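Local coordinates for gene 2 protein (Enterobacteria phage Sf6, PDB 5C12) that forms the nuclease domain of the phage's large terminase subunit, the DNA-packaging motor protein, and binds metal ions at its DNA-cutting active site, at residues F172-L176 with C257-P261; R179-T183 with D196-F201; K44-A50 with G62-G68; G57-Y63 with A75-D81. The protein carries 1 engineered substitution. All coordinates share one frame; numbering follows the deposited sequence.

How the interactions relate
Interaction 1 is the most central contact and a buried one. It is held by packing and a CH-pi contact, with no hydrogen bond between its segments. Interaction 2 lies further along the same helix, 168-189, and is only partly buried. There a threonine and an arginine bind the backbone of the 196-201 segment. Interactions 1 and 2 touch through Leu176 and Leu199, and through Met258 and Arg179. Interactions 3 and 4 are neighbouring hairpins of the central sheet and share strand 61-67. Interaction 3 is buried, with a regular backbone ladder and linked hydroxyls. Interaction 4 lies further out, where a lysine and waters join two loops. Cys257 O meets Arg66 NE, which ties interaction 1 to interaction 3.

Interaction 1: residues F172-L176 with C257-P261; sequences FYYAL and CMHCP
Phe172 and His259 form the tight part of this contact. His259 CB sits over one face of the Phe172 ring, 3.7 Å from the ring centroid, as a CH-pi contact. With CG anti to the backbone N (chi1 179°), the imidazole reaches past the rim of the phenyl ring. There His259 ND1 comes within 3.5 Å of Phe172 CZ. The two ring planes are inclined at 37°. Met258 fills the next position. Its chain bends at both chi2 and chi3, which lays it along the helix surface. Met258 CG lies 3.8 Å from Phe172 O, and its SD is 3.9 Å from Leu176 CA. Leu176 CB meets the same thioether chain at CG, also at 3.9 Å. The looser side is at Ala175, which is partly exposed. Its CB only approaches Met258 CB at 4.2 Å. No hydrogen bond crosses between the segments. Beyond them, Phe137 meets the His259 ring, and Phe172 also packs on Met255 of helix 249-256. Tyr173, on the same helix turn, hydrogen-bonds the metal ligand Asp252. The C-terminal loop thus packs on helix 168-189, with the Leu176 side chain about 12 Å from a bound magnesium ion, within the RNase H-like fold of terminase nucleases.

Interaction 2: residues R179-T183 with D196-F201; sequences RLYLT and DDMLSF
Arg179 and Met198 bring the two backbones within 4.4 Å, CA to CA. The first segment is helical. The second leaves a 3-10 turn at Asp196 and Asp197, then extends into a short strand at Ser200. Asp197 O points at the helix and receives a CA-H...O contact from Arg179 CA at 3.3 Å. The Thr183 hydroxyl joins the two backbones. Its OG1 accepts from Leu199 N at 3.0 Å, with an N-H...O angle of 162°. The same OG1 donates to Arg179 O, 2.7 Å away. Thr183 OG1 lies beside its own backbone N (chi1 -54°), which turns it back toward that carbonyl. Arg179 O is therefore gripped twice, by Thr183 N and Thr183 OG1, from opposite faces of its plane. Strand 200-201, which follows, is an outermost strand of the central sheet, next to strand 70-77, so this contact lays helix 168-189 against the edge of an RNase H-like sheet. Arg179 runs extended from CG to NE, alongside the loop backbone. Its NH1 donates to Met198 O at 2.9 Å, with that oxygen at the edge of the guanidinium and in its plane. Packing is close where Met198 CB rests 3.1 Å from Thr183 OG1. Leu180 and Phe201 cross at about a right angle, with Leu180 CD2 3.7 Å from Phe201 CE2. Helix 26-32 covers both through Leu29 and Ala32. Toward the exposed Asp197, Leu182 CD2 lies 3.6 Å from Asp197 CB, the two side chains pointing the same way.

Interaction 3: residues K44-A50 with G62-G68; sequences KGAVVSA and GYASRHG
Val48 and Arg66 pair in the antiparallel hairpin of strands 47-52 and 61-67. Their backbones exchange two bonds, Val48 N to Arg66 O and Arg66 N to Val48 O, each 2.9 Å. Ala50 and Ala64 form the next hydrogen-bonded pair. Past the strand end, Gly68 N donates to Ala46 O almost straight, at 176°. On the face of Ser49 and Ser65, Ser49 OG sits at the corner between two other hydroxyls, with Ser65 OG and Tyr63 OH roughly at right angles about it. Ser49 OG lies 2.9 Å from Ser65 OG, and either could donate. Ser49 OG is also 2.8 Å from Tyr63 OH, a hydrogen bond. Tyr63 OH further hydrogen-bonds Asp96. Two of these hydroxyls sit on the non-hydrogen-bonded pair, where the strands come closest. The hairpin lies in the middle of the RNase H-like sheet, and strand 47-52 carries the metal ligand Asp52. On the other face, Arg66 starts with CG between backbone N and carbonyl carbon (chi1 66°), then extends alongside Val48. Val48 CG2 lies over one guanidinium face, toward its rim. Arg66 NH1 donates to Gly68 O at 2.8 Å, in the guanidinium plane but well above the carbonyl plane. Arg66 NE bonds Cys257 O, so at least two carbonyls hold the group. At the outer end, the His67 ring turns its edge to Gly45 O, with CD2 at 3.2 Å.

Interaction 4: residues G57-Y63 with A75-D81; sequences GPDAKGY and AEGLLMD
Lys61 NZ donates to Met80 O, 2.8 Å away, and two more carbonyls grip the same nitrogen. Gly57 O lies 2.7 Å from Lys61 NZ and Asp59 O 2.9 Å from it. The lysine belongs to the antiparallel hairpin of strands 61-67 and 70-77 in the RNase H-like sheet. Its chain runs nearly extended from CB, then bends at the end (chi4 58°), which turns the ammonium into the 57-59 loop. The three oxygens are approached differently. The nitrogen is in the carbonyl plane of Asp59, tilted 30° from that of Gly57 and above that of Met80. One charged group thereby joins the loop before strand 61-67 to the loop after strand 70-77, and the three carbonyls would be expected to favour its positive charge. In the ladder, Lys61 and Gly77 exchange two backbone bonds, as do Tyr63 and Ala75. Gly62, between them, borders the metal ligand Asp52 and Asn249, which binds manganese in other structures of this protein. Helix 82-95 covers the face that carries Lys61, Tyr63 and Ala75, with Trp88 touching Ala75 and Met80. Asp81 is the N-cap of that helix, its OD1 bonding Glu84 N. On the exposed side, Ala60 CB meets Leu78 CD2 at 4.0 Å. A water also bridges the loops. It donates to Pro58 O at 3.1 Å and accepts from Leu79 N at 3.0 Å.

Interaction 1: residues F172-L176 with C257-P261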
loop_
_atom_site.group_PDB
_atom_site.type_symbol
_atom_site.label_atom_id
_atom_site.label_comp_id
_atom_site.label_asym_id
_atom_site.label_seq_id
_atom_site.Cartn_x
_atom_site.Cartn_y
_atom_site.Cartn_z
ATOM N N PHE A 172 2.978 5.842 -5.420
ATOM C CA PHE A 172 2.810 5.305 -4.074
ATOM C C PHE A 172 3.563 4.020 -3.836
ATOM O O PHE A 172 3.978 3.787 -2.697
ATOM C CB PHE A 172 1.339 5.297 -3.667
ATOM C CG PHE A 172 0.825 6.685 -3.502
ATOM C CD1 PHE A 172 1.262 7.449 -2.434
ATOM C CD2 PHE A 172 0.041 7.281 -4.470
ATOM C CE1 PHE A 172 0.863 8.746 -2.285
ATOM C CE2 PHE A 172 -0.365 8.599 -4.329
ATOM C CZ PHE A 172 0.055 9.330 -3.241
ATOM N N TYR A 173 3.814 3.204 -4.863
ATOM C CA TYR A 173 4.715 2.068 -4.668
ATOM C C TYR A 173 6.135 2.568 -4.378
ATOM O O TYR A 173 6.844 1.980 -3.560
ATOM C CB TYR A 173 4.718 1.097 -5.853
ATOM C CG TYR A 173 3.888 -0.143 -5.627
ATOM C CD1 TYR A 173 4.196 -1.005 -4.584
ATOM C CD2 TYR A 173 2.784 -0.462 -6.430
ATOM C CE1 TYR A 173 3.477 -2.107 -4.356
ATOM C CE2 TYR A 173 2.037 -1.592 -6.198
ATOM C CZ TYR A 173 2.392 -2.419 -5.141
ATOM O OH TYR A 173 1.665 -3.536 -4.865
ATOM N N TYR A 174 6.559 3.660 -5.008
ATOM C CA TYR A 174 7.881 4.212 -4.705
ATOM C C TYR A 174 7.903 4.929 -3.347
ATOM O O TYR A 174 8.950 4.988 -2.713
ATOM C CB TYR A 174 8.381 5.122 -5.834
ATOM C CG TYR A 174 9.097 4.341 -6.903
ATOM C CD1 TYR A 174 10.432 3.978 -6.736
ATOM C CD2 TYR A 174 8.439 3.906 -8.055
ATOM C CE1 TYR A 174 11.086 3.236 -7.702
ATOM C CE2 TYR A 174 9.099 3.166 -9.019
ATOM C CZ TYR A 174 10.420 2.830 -8.837
ATOM O OH TYR A 174 11.076 2.091 -9.801
ATOM N N ALA A 175 6.769 5.469 -2.901
ATOM C CA ALA A 175 6.687 6.011 -1.553
ATOM C C ALA A 175 6.977 4.881 -0.573
ATOM O O ALA A 175 7.723 5.055 0.399
ATOM C CB ALA A 175 5.294 6.614 -1.284
ATOM N N LEU A 176 6.393 3.737 -0.848
ATOM C CA LEU A 176 6.604 2.551 -0.016
ATOM C C LEU A 176 8.076 2.126 -0.089
ATOM O O LEU A 176 8.728 1.894 0.939
ATOM C CB LEU A 176 5.682 1.441 -0.480
ATOM C CG LEU A 176 5.829 0.046 0.140
ATOM C CD1 LEU A 176 5.683 0.174 1.646
ATOM C CD2 LEU A 176 4.787 -0.889 -0.440
ATOM N N CYS A 257 -2.304 2.466 1.114
ATOM C CA CYS A 257 -2.163 3.042 2.448
ATOM C C CYS A 257 -1.116 4.128 2.578
ATOM O O CYS A 257 -1.103 4.847 3.568
ATOM C CB CYS A 257 -1.755 1.959 3.438
ATOM S SG CYS A 257 -3.125 1.034 3.940
ATOM N N MET A 258 -0.193 4.199 1.622
ATOM C CA MET A 258 0.835 5.216 1.631
ATOM C C MET A 258 0.288 6.576 1.358
ATOM O O MET A 258 0.924 7.557 1.668
ATOM C CB MET A 258 1.924 4.912 0.588
ATOM C CG MET A 258 2.618 3.572 0.798
ATOM S SD MET A 258 3.644 3.559 2.296
ATOM C CE MET A 258 2.581 2.735 3.465
ATOM N N HIS A 259 -0.924 6.642 0.794
ATOM C CA HIS A 259 -1.499 7.929 0.498
ATOM C C HIS A 259 -2.424 8.247 1.647
ATOM O O HIS A 259 -3.393 7.513 1.872
ATOM C CB HIS A 259 -2.255 7.861 -0.820
ATOM C CG HIS A 259 -2.908 9.145 -1.205
ATOM N ND1 HIS A 259 -2.333 10.376 -0.978
ATOM C CD2 HIS A 259 -4.099 9.385 -1.799
ATOM C CE1 HIS A 259 -3.139 11.321 -1.422
ATOM N NE2 HIS A 259 -4.217 10.747 -1.925
ATOM N N CYS A 260 -2.097 9.287 2.413
ATOM C CA CYS A 260 -3.019 9.783 3.430
ATOM C C CYS A 260 -3.775 10.990 2.874
ATOM O O CYS A 260 -3.217 12.075 2.745
ATOM C CB CYS A 260 -2.291 10.153 4.722
ATOM S SG CYS A 260 -3.423 10.368 6.116
ATOM N N PRO A 261 -5.061 10.796 2.531
ATOM C CA PRO A 261 -5.892 11.752 1.783
ATOM C C PRO A 261 -5.926 13.204 2.274
ATOM O O PRO A 261 -5.799 14.107 1.446
ATOM C CB PRO A 261 -7.301 11.137 1.867
ATOM C CG PRO A 261 -7.214 10.055 2.876
ATOM C CD PRO A 261 -5.807 9.570 2.848
#

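Interaction 2: residues R179-T183 with D196-F201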
loop_
_atom_site.group_PDB
_atom_site.type_symbol
_atom_site.label_atom_id
_atom_site.label_comp_id
_atom_site.label_asym_id
_atom_site.label_seq_id
_atom_site.Cartn_x
_atom_site.Cartn_y
_atom_site.Cartn_z
ATOM N N ARG A 179 10.341 4.510 1.827
ATOM C CA ARG A 179 10.227 4.299 3.271
ATOM C C ARG A 179 11.013 3.068 3.689
ATOM O O ARG A 179 11.752 3.088 4.678
ATOM C CB ARG A 179 8.783 4.117 3.721
ATOM C CG ARG A 179 7.959 5.381 3.745
ATOM C CD ARG A 179 6.603 4.977 4.310
ATOM N NE ARG A 179 5.651 6.069 4.322
ATOM C CZ ARG A 179 5.268 6.742 5.398
ATOM N NH1 ARG A 179 5.711 6.469 6.620
ATOM N NH2 ARG A 179 4.370 7.694 5.249
ATOM N N LEU A 180 10.848 1.984 2.947
ATOM C CA LEU A 180 11.523 0.732 3.295
ATOM C C LEU A 180 13.046 0.840 3.204
ATOM O O LEU A 180 13.766 0.367 4.081
ATOM C CB LEU A 180 11.029 -0.387 2.399
ATOM C CG LEU A 180 9.574 -0.746 2.667
ATOM C CD1 LEU A 180 9.047 -1.648 1.543
ATOM C CD2 LEU A 180 9.386 -1.418 4.046
ATOM N N TYR A 181 13.541 1.476 2.151
ATOM C CA TYR A 181 14.981 1.641 1.993
ATOM C C TYR A 181 15.574 2.493 3.111
ATOM O O TYR A 181 16.606 2.163 3.674
ATOM C CB TYR A 181 15.310 2.270 0.640
ATOM C CG TYR A 181 16.772 2.555 0.450
ATOM C CD1 TYR A 181 17.658 1.530 0.257
ATOM C CD2 TYR A 181 17.252 3.850 0.478
ATOM C CE1 TYR A 181 19.003 1.781 0.080
ATOM C CE2 TYR A 181 18.594 4.112 0.304
ATOM C CZ TYR A 181 19.447 3.075 0.101
ATOM O OH TYR A 181 20.804 3.299 -0.071
ATOM N N LEU A 182 14.927 3.600 3.437
ATOM C CA LEU A 182 15.404 4.450 4.518
ATOM C C LEU A 182 15.415 3.655 5.849
ATOM O O LEU A 182 16.317 3.806 6.684
ATOM C CB LEU A 182 14.544 5.708 4.621
ATOM C CG LEU A 182 15.146 6.968 5.205
ATOM C CD1 LEU A 182 16.318 7.443 4.342
ATOM C CD2 LEU A 182 14.053 8.027 5.295
ATOM N N THR A 183 14.413 2.801 6.039
ATOM C CA THR A 183 14.324 1.963 7.243
ATOM C C THR A 183 15.468 0.971 7.281
ATOM O O THR A 183 16.119 0.801 8.309
ATOM C CB THR A 183 12.985 1.226 7.318
ATOM O OG1 THR A 183 11.925 2.176 7.212
ATOM C CG2 THR A 183 12.829 0.550 8.618
ATOM N N ASP A 196 8.937 9.186 10.776
ATOM C CA ASP A 196 7.847 9.569 9.883
ATOM C C ASP A 196 8.106 9.234 8.411
ATOM O O ASP A 196 7.175 9.110 7.602
ATOM C CB ASP A 196 7.531 11.058 10.039
ATOM C CG ASP A 196 6.694 11.350 11.269
ATOM O OD1 ASP A 196 6.529 10.462 12.132
ATOM O OD2 ASP A 196 6.234 12.502 11.391
ATOM N N ASP A 197 9.369 9.050 8.067
ATOM C CA ASP A 197 9.785 8.712 6.718
ATOM C C ASP A 197 10.113 7.201 6.572
ATOM O O ASP A 197 10.519 6.759 5.509
ATOM C CB ASP A 197 11.018 9.537 6.351
ATOM C CG ASP A 197 10.749 11.034 6.363
ATOM O OD1 ASP A 197 9.613 11.399 6.004
ATOM O OD2 ASP A 197 11.663 11.815 6.716
ATOM N N MET A 198 9.934 6.446 7.642
ATOM C CA MET A 198 10.240 5.008 7.642
ATOM C C MET A 198 8.954 4.183 7.577
ATOM O O MET A 198 7.851 4.741 7.493
ATOM C CB MET A 198 11.029 4.651 8.895
ATOM C CG MET A 198 12.449 5.193 8.857
ATOM S SD MET A 198 13.610 4.513 10.062
ATOM C CE MET A 198 13.171 5.398 11.536
ATOM N N LEU A 199 9.078 2.855 7.621
ATOM C CA LEU A 199 7.924 1.974 7.714
ATOM C C LEU A 199 8.372 0.732 8.462
ATOM O O LEU A 199 9.392 0.135 8.120
ATOM C CB LEU A 199 7.390 1.593 6.340
ATOM C CG LEU A 199 5.982 1.000 6.438
ATOM C CD1 LEU A 199 4.959 2.051 6.844
ATOM C CD2 LEU A 199 5.609 0.341 5.110
ATOM N N SER A 200 7.667 0.418 9.536
ATOM C CA SER A 200 7.897 -0.770 10.339
ATOM C C SER A 200 6.749 -1.744 10.197
ATOM O O SER A 200 5.580 -1.351 10.177
ATOM C CB SER A 200 8.062 -0.383 11.804
ATOM O OG SER A 200 8.352 -1.527 12.603
ATOM N N PHE A 201 7.057 -3.037 10.116
ATOM C CA PHE A 201 6.023 -4.051 10.211
ATOM C C PHE A 201 5.918 -4.606 11.632
ATOM O O PHE A 201 6.852 -5.177 12.150
ATOM C CB PHE A 201 6.272 -5.189 9.216
ATOM C CG PHE A 201 6.325 -4.724 7.794
ATOM C CD1 PHE A 201 5.158 -4.450 7.111
ATOM C CD2 PHE A 201 7.545 -4.559 7.153
ATOM C CE1 PHE A 201 5.208 -3.987 5.804
ATOM C CE2 PHE A 201 7.598 -4.095 5.863
ATOM C CZ PHE A 201 6.427 -3.826 5.180
#

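Interaction 3: residues K44-A50 with G62-G68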
loop_
_atom_site.group_PDB
_atom_site.type_symbol
_atom_site.label_atom_id
_atom_site.label_comp_id
_atom_site.label_asym_id
_atom_site.label_seq_id
_atom_site.Cartn_x
_atom_site.Cartn_y
_atom_site.Cartn_z
ATOM N N LYS A 44 2.913 6.880 15.663
ATOM C CA LYS A 44 2.252 8.171 15.868
ATOM C C LYS A 44 1.689 8.637 14.532
ATOM O O LYS A 44 2.395 8.645 13.520
ATOM C CB LYS A 44 3.232 9.224 16.343
ATOM C CG LYS A 44 3.814 8.992 17.713
ATOM C CD LYS A 44 2.797 9.129 18.809
ATOM C CE LYS A 44 3.492 9.217 20.161
ATOM N NZ LYS A 44 2.554 9.163 21.297
ATOM N N GLY A 45 0.432 9.048 14.543
ATOM C CA GLY A 45 -0.188 9.611 13.359
ATOM C C GLY A 45 -1.571 9.037 13.164
ATOM O O GLY A 45 -2.157 8.454 14.083
ATOM N N ALA A 46 -2.130 9.274 11.983
ATOM C CA ALA A 46 -3.441 8.742 11.671
ATOM C C ALA A 46 -3.384 7.231 11.450
ATOM O O ALA A 46 -2.305 6.655 11.178
ATOM C CB ALA A 46 -3.993 9.430 10.436
ATOM N N VAL A 47 -4.538 6.587 11.562
ATOM C CA VAL A 47 -4.670 5.216 11.130
ATOM C C VAL A 47 -5.235 5.229 9.718
ATOM O O VAL A 47 -6.282 5.828 9.471
ATOM C CB VAL A 47 -5.537 4.381 12.074
ATOM C CG1 VAL A 47 -5.743 2.982 11.505
ATOM C CG2 VAL A 47 -4.883 4.305 13.451
ATOM N N VAL A 48 -4.510 4.606 8.796
ATOM C CA VAL A 48 -4.854 4.528 7.391
ATOM C C VAL A 48 -5.007 3.082 6.968
ATOM O O VAL A 48 -4.108 2.268 7.175
ATOM C CB VAL A 48 -3.796 5.205 6.483
ATOM C CG1 VAL A 48 -4.297 5.269 5.031
ATOM C CG2 VAL A 48 -3.443 6.602 6.978
ATOM N N SER A 49 -6.128 2.773 6.338
ATOM C CA SER A 49 -6.459 1.420 5.909
ATOM C C SER A 49 -6.797 1.453 4.441
ATOM O O SER A 49 -7.319 2.459 3.940
ATOM C CB SER A 49 -7.681 0.886 6.661
ATOM O OG SER A 49 -7.445 0.728 8.046
ATOM N N ALA A 50 -6.522 0.376 3.730
ATOM C CA ALA A 50 -6.850 0.309 2.321
ATOM C C ALA A 50 -7.211 -1.098 1.900
ATOM O O ALA A 50 -6.791 -2.090 2.505
ATOM C CB ALA A 50 -5.703 0.868 1.443
ATOM N N GLY A 62 -7.384 -7.983 -0.724
ATOM C CA GLY A 62 -6.375 -7.518 0.204
ATOM C C GLY A 62 -6.840 -6.387 1.089
ATOM O O GLY A 62 -7.706 -5.578 0.690
ATOM N N TYR A 63 -6.288 -6.338 2.289
ATOM C CA TYR A 63 -6.467 -5.240 3.220
ATOM C C TYR A 63 -5.170 -4.972 3.947
ATOM O O TYR A 63 -4.444 -5.892 4.288
ATOM C CB TYR A 63 -7.554 -5.583 4.225
ATOM C CG TYR A 63 -7.725 -4.605 5.360
ATOM C CD1 TYR A 63 -6.938 -4.666 6.485
ATOM C CD2 TYR A 63 -8.676 -3.608 5.300
ATOM C CE1 TYR A 63 -7.093 -3.777 7.523
ATOM C CE2 TYR A 63 -8.837 -2.726 6.321
ATOM C CZ TYR A 63 -8.053 -2.796 7.427
ATOM O OH TYR A 63 -8.268 -1.908 8.465
ATOM N N ALA A 64 -4.898 -3.708 4.197
ATOM C CA ALA A 64 -3.726 -3.319 4.969
ATOM C C ALA A 64 -4.083 -2.145 5.839
ATOM O O ALA A 64 -4.920 -1.333 5.456
ATOM C CB ALA A 64 -2.576 -2.970 4.055
ATOM N N SER A 65 -3.474 -2.047 7.015
ATOM C CA SER A 65 -3.679 -0.886 7.853
ATOM C C SER A 65 -2.398 -0.523 8.569
ATOM O O SER A 65 -1.629 -1.405 8.962
ATOM C CB SER A 65 -4.776 -1.151 8.878
ATOM O OG SER A 65 -5.072 0.017 9.612
ATOM N N ARG A 66 -2.185 0.776 8.748
ATOM C CA ARG A 66 -1.060 1.256 9.534
ATOM C C ARG A 66 -1.498 2.352 10.474
ATOM O O ARG A 66 -2.468 3.082 10.203
ATOM C CB ARG A 66 0.027 1.783 8.603
ATOM C CG ARG A 66 -0.329 3.026 7.809
ATOM C CD ARG A 66 0.741 3.389 6.801
ATOM N NE ARG A 66 0.367 4.512 5.937
ATOM C CZ ARG A 66 0.712 5.778 6.118
ATOM N NH1 ARG A 66 1.452 6.161 7.155
ATOM N NH2 ARG A 66 0.341 6.684 5.228
ATOM N N HIS A 67 -0.764 2.498 11.559
ATOM C CA HIS A 67 -0.893 3.608 12.473
ATOM C C HIS A 67 0.389 4.388 12.278
ATOM O O HIS A 67 1.462 3.923 12.655
ATOM C CB HIS A 67 -1.041 3.105 13.910
ATOM C CG HIS A 67 -1.077 4.195 14.933
ATOM N ND1 HIS A 67 -1.018 3.945 16.290
ATOM C CD2 HIS A 67 -1.156 5.540 14.802
ATOM C CE1 HIS A 67 -1.057 5.088 16.950
ATOM N NE2 HIS A 67 -1.151 6.069 16.071
ATOM N N GLY A 68 0.312 5.566 11.661
ATOM C CA GLY A 68 1.525 6.258 11.287
ATOM C C GLY A 68 2.427 5.353 10.475
ATOM O O GLY A 68 2.027 4.732 9.502
#

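Interaction 4: residues G57-Y63 with A75-D81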
loop_
_atom_site.group_PDB
_atom_site.type_symbol
_atom_site.label_atom_id
_atom_site.label_comp_id
_atom_site.label_asym_id
_atom_site.label_seq_id
_atom_site.Cartn_x
_atom_site.Cartn_y
_atom_site.Cartn_z
ATOM N N GLY A 57 -14.074 -10.068 -9.722
ATOM C CA GLY A 57 -14.831 -9.830 -8.509
ATOM C C GLY A 57 -14.671 -10.822 -7.369
ATOM O O GLY A 57 -14.767 -10.424 -6.201
ATOM N N PRO A 58 -14.477 -12.113 -7.690
ATOM C CA PRO A 58 -14.604 -13.143 -6.657
ATOM C C PRO A 58 -13.291 -13.684 -6.099
ATOM O O PRO A 58 -13.334 -14.477 -5.154
ATOM C CB PRO A 58 -15.322 -14.261 -7.405
ATOM C CG PRO A 58 -14.733 -14.185 -8.785
ATOM C CD PRO A 58 -14.454 -12.710 -9.040
ATOM N N ASP A 59 -12.157 -13.287 -6.670
ATOM C CA ASP A 59 -10.869 -13.852 -6.260
ATOM C C ASP A 59 -10.301 -13.142 -5.024
ATOM O O ASP A 59 -10.963 -12.278 -4.445
ATOM C CB ASP A 59 -9.878 -13.839 -7.434
ATOM C CG ASP A 59 -10.320 -14.756 -8.574
ATOM O OD1 ASP A 59 -10.196 -15.992 -8.440
ATOM O OD2 ASP A 59 -10.799 -14.239 -9.602
ATOM N N ALA A 60 -9.097 -13.534 -4.620
ATOM C CA ALA A 60 -8.525 -13.131 -3.330
ATOM C C ALA A 60 -8.351 -11.624 -3.203
ATOM O O ALA A 60 -7.835 -10.967 -4.104
ATOM C CB ALA A 60 -7.210 -13.809 -3.100
ATOM N N LYS A 61 -8.758 -11.092 -2.057
ATOM C CA LYS A 61 -8.737 -9.664 -1.830
ATOM C C LYS A 61 -7.710 -9.264 -0.778
ATOM O O LYS A 61 -7.241 -10.097 -0.007
ATOM C CB LYS A 61 -10.115 -9.208 -1.385
ATOM C CG LYS A 61 -11.189 -9.486 -2.445
ATOM C CD LYS A 61 -12.590 -9.444 -1.918
ATOM C CE LYS A 61 -13.567 -9.540 -3.065
ATOM N NZ LYS A 61 -13.377 -10.773 -3.870
ATOM N N GLY A 62 -7.384 -7.983 -0.724
ATOM C CA GLY A 62 -6.375 -7.518 0.204
ATOM C C GLY A 62 -6.840 -6.387 1.089
ATOM O O GLY A 62 -7.706 -5.578 0.690
ATOM N N TYR A 63 -6.288 -6.338 2.289
ATOM C CA TYR A 63 -6.467 -5.240 3.220
ATOM C C TYR A 63 -5.170 -4.972 3.947
ATOM O O TYR A 63 -4.444 -5.892 4.288
ATOM C CB TYR A 63 -7.554 -5.583 4.225
ATOM C CG TYR A 63 -7.725 -4.605 5.360
ATOM C CD1 TYR A 63 -6.938 -4.666 6.485
ATOM C CD2 TYR A 63 -8.676 -3.608 5.300
ATOM C CE1 TYR A 63 -7.093 -3.777 7.523
ATOM C CE2 TYR A 63 -8.837 -2.726 6.321
ATOM C CZ TYR A 63 -8.053 -2.796 7.427
ATOM O OH TYR A 63 -8.268 -1.908 8.465
ATOM N N ALA A 75 -4.325 -8.477 5.721
ATOM C CA ALA A 75 -5.354 -9.496 5.717
ATOM C C ALA A 75 -5.754 -9.837 4.309
ATOM O O ALA A 75 -5.775 -8.980 3.439
ATOM C CB ALA A 75 -6.604 -9.039 6.513
ATOM N N GLU A 76 -6.081 -11.099 4.112
ATOM C CA GLU A 76 -6.582 -11.617 2.843
ATOM C C GLU A 76 -8.074 -11.940 2.982
ATOM O O GLU A 76 -8.544 -12.448 4.015
ATOM C CB GLU A 76 -5.773 -12.852 2.413
ATOM C CG GLU A 76 -5.812 -14.016 3.419
ATOM C CD GLU A 76 -4.919 -15.209 3.061
ATOM O OE1 GLU A 76 -4.105 -15.099 2.119
ATOM O OE2 GLU A 76 -5.071 -16.255 3.730
ATOM N N GLY A 77 -8.821 -11.636 1.930
ATOM C CA GLY A 77 -10.252 -11.844 1.923
ATOM C C GLY A 77 -10.611 -12.873 0.878
ATOM O O GLY A 77 -10.468 -12.628 -0.322
ATOM N N LEU A 78 -11.040 -14.044 1.342
ATOM C CA LEU A 78 -11.188 -15.207 0.496
ATOM C C LEU A 78 -12.646 -15.597 0.272
ATOM O O LEU A 78 -13.464 -15.507 1.185
ATOM C CB LEU A 78 -10.446 -16.373 1.152
ATOM C CG LEU A 78 -8.987 -16.073 1.525
ATOM C CD1 LEU A 78 -8.403 -17.316 2.175
ATOM C CD2 LEU A 78 -8.193 -15.633 0.291
ATOM N N LEU A 79 -12.945 -16.079 -0.930
ATOM C CA LEU A 79 -14.257 -16.628 -1.279
ATOM C C LEU A 79 -15.393 -15.647 -1.069
ATOM O O LEU A 79 -16.503 -16.035 -0.659
ATOM C CB LEU A 79 -14.526 -17.911 -0.499
ATOM C CG LEU A 79 -13.485 -19.021 -0.695
ATOM C CD1 LEU A 79 -13.945 -20.338 -0.035
ATOM C CD2 LEU A 79 -13.141 -19.250 -2.166
ATOM N N MET A 80 -15.122 -14.392 -1.402
ATOM C CA MET A 80 -16.124 -13.340 -1.306
ATOM C C MET A 80 -16.389 -12.685 -2.651
ATOM O O MET A 80 -15.481 -12.514 -3.454
ATOM C CB MET A 80 -15.628 -12.295 -0.319
ATOM C CG MET A 80 -15.667 -12.830 1.097
ATOM S SD MET A 80 -15.403 -11.569 2.310
ATOM C CE MET A 80 -13.826 -11.191 1.727
ATOM N N ASP A 81 -17.645 -12.331 -2.895
ATOM C CA ASP A 81 -17.942 -11.452 -4.007
ATOM C C ASP A 81 -17.542 -10.017 -3.666
ATOM O O ASP A 81 -17.047 -9.717 -2.569
ATOM C CB ASP A 81 -19.414 -11.582 -4.471
ATOM C CG ASP A 81 -20.426 -11.001 -3.495
ATOM O OD1 ASP A 81 -20.143 -10.031 -2.774
ATOM O OD2 ASP A 81 -21.572 -11.490 -3.511
HETATM O O HOH W 1 -11.200 -15.799 -3.306
HETATM O O HOH W 2 -12.479 -13.084 -2.271
#